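Local coordinates for mitogen-activated protein kinase, putative (Map kinase-like protein) (Leishmania major, PDB 3PG1) that probably transfers phosphate from ATP to serine and threonine residues of its substrates, as a mitogen-activated protein kinase, at residues Val99-Glu102 with Met106-Leu109. Numbering follows the deposited sequence.
Sequences VHFE and MHKL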
# COMPACT_ATOMS: atom_id res chain seq x y z
N VAL A 99 14.72 15.21 -12.53
CA VAL A 99 15.37 15.96 -11.45
C VAL A 99 16.03 17.23 -11.95
O VAL A 99 16.78 17.21 -12.93
CB VAL A 99 16.36 15.10 -10.63
CG1 VAL A 99 15.64 14.22 -9.62
CG2 VAL A 99 17.27 14.26 -11.54
N HIS A 100 15.74 18.35 -11.26
CA HIS A 100 16.34 19.64 -11.58
C HIS A 100 17.29 19.99 -10.45
O HIS A 100 16.84 20.37 -9.36
CB HIS A 100 15.28 20.73 -11.80
CG HIS A 100 15.86 22.11 -12.04
ND1 HIS A 100 15.55 23.18 -11.21
CD2 HIS A 100 16.73 22.52 -12.98
CE1 HIS A 100 16.23 24.21 -11.68
NE2 HIS A 100 16.96 23.86 -12.75
N PHE A 101 18.59 19.80 -10.67
CA PHE A 101 19.60 20.12 -9.68
C PHE A 101 20.13 21.55 -9.89
O PHE A 101 20.54 21.90 -11.01
CB PHE A 101 20.75 19.10 -9.69
CG PHE A 101 20.38 17.71 -9.21
CD1 PHE A 101 19.93 17.50 -7.91
CD2 PHE A 101 20.54 16.60 -10.04
CE1 PHE A 101 19.60 16.22 -7.46
CE2 PHE A 101 20.23 15.32 -9.58
CZ PHE A 101 19.76 15.14 -8.29
N GLU A 102 20.10 22.36 -8.82
CA GLU A 102 20.57 23.75 -8.79
C GLU A 102 21.37 23.94 -7.49
O GLU A 102 20.82 23.83 -6.39
CB GLU A 102 19.37 24.71 -8.89
CG GLU A 102 19.74 26.15 -9.23
CD GLU A 102 18.55 26.98 -9.67
OE1 GLU A 102 18.21 26.93 -10.88
OE2 GLU A 102 17.94 27.65 -8.82
N MET A 106 18.65 24.35 -4.22
CA MET A 106 17.48 24.69 -5.04
C MET A 106 17.07 23.48 -5.92
O MET A 106 16.49 23.65 -7.01
CB MET A 106 17.77 25.95 -5.90
CG MET A 106 18.02 27.22 -5.09
SD MET A 106 16.52 28.00 -4.44
CE MET A 106 16.03 28.99 -5.86
N HIS A 107 17.36 22.26 -5.43
CA HIS A 107 17.07 21.00 -6.12
C HIS A 107 15.59 20.64 -6.06
O HIS A 107 14.97 20.70 -4.99
CB HIS A 107 17.94 19.85 -5.58
CG HIS A 107 19.36 20.24 -5.29
ND1 HIS A 107 19.86 20.26 -4.00
CD2 HIS A 107 20.34 20.63 -6.14
CE1 HIS A 107 21.12 20.66 -4.11
NE2 HIS A 107 21.45 20.90 -5.38
N LYS A 108 15.03 20.24 -7.23
CA LYS A 108 13.63 19.84 -7.39
C LYS A 108 13.51 18.44 -8.02
O LYS A 108 14.31 18.07 -8.87
CB LYS A 108 12.84 20.86 -8.24
CG LYS A 108 12.49 22.14 -7.48
CD LYS A 108 12.12 23.28 -8.40
CE LYS A 108 12.19 24.62 -7.69
NZ LYS A 108 13.29 25.47 -8.23
N LEU A 109 12.49 17.69 -7.59
CA LEU A 109 12.19 16.35 -8.09
C LEU A 109 10.72 16.28 -8.47
O LEU A 109 9.84 16.75 -7.73
CB LEU A 109 12.61 15.26 -7.08
CG LEU A 109 11.99 13.84 -7.20
CD1 LEU A 109 12.45 13.12 -8.46
CD2 LEU A 109 12.35 13.00 -6.02
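His100 and Lys108 clasp each other through two backbone hydrogen bonds, N of His100 to O of Lys108 and N of Lys108 to O of His100, both 2.8 Å, where the antiparallel hairpin of strands 96-100 and 108-114 opens into its connecting loop. The carbonyl of His100 also receives a CA-H...O contact from His107 CA (3.3 Å). Beyond this pair, Met106 N reaches Glu102 O at 3.1 Å and closes the loop end.

The face bearing Val99 and buried Leu109 is the tighter one. Val99 CG1 meets Leu109 CD1 at 3.6 Å, the two side chains running side by side. Next to them Phe101 and buried His107 form an offset edge-to-face pair, the edge of Phe101 turned toward the imidazole face, CD1 3.6 Å from His107 CD2 and the planes at 69°. With CG anti to the carbonyl carbon (chi1 -68°), the phenyl ring stands across the imidazole.

The side chains of His100 and Lys108 are more loosely joined, no nearer than 4.3 Å, CB to CB; Lys108 finds a cation-pi partner in Phe55. Toward solvent, the partly exposed Glu102 and Met106 run alongside each other, OE2 3.4 Å from CB.

In this N-lobe sheet of the kinase fold, strand 48-54 flanks 108-114 opposite edge strand 96-100; helix 70-85 packs on Leu109, and C-terminal helix 346-360 lies over Val99, Phe101 and Leu109, stacking His350 on Phe101.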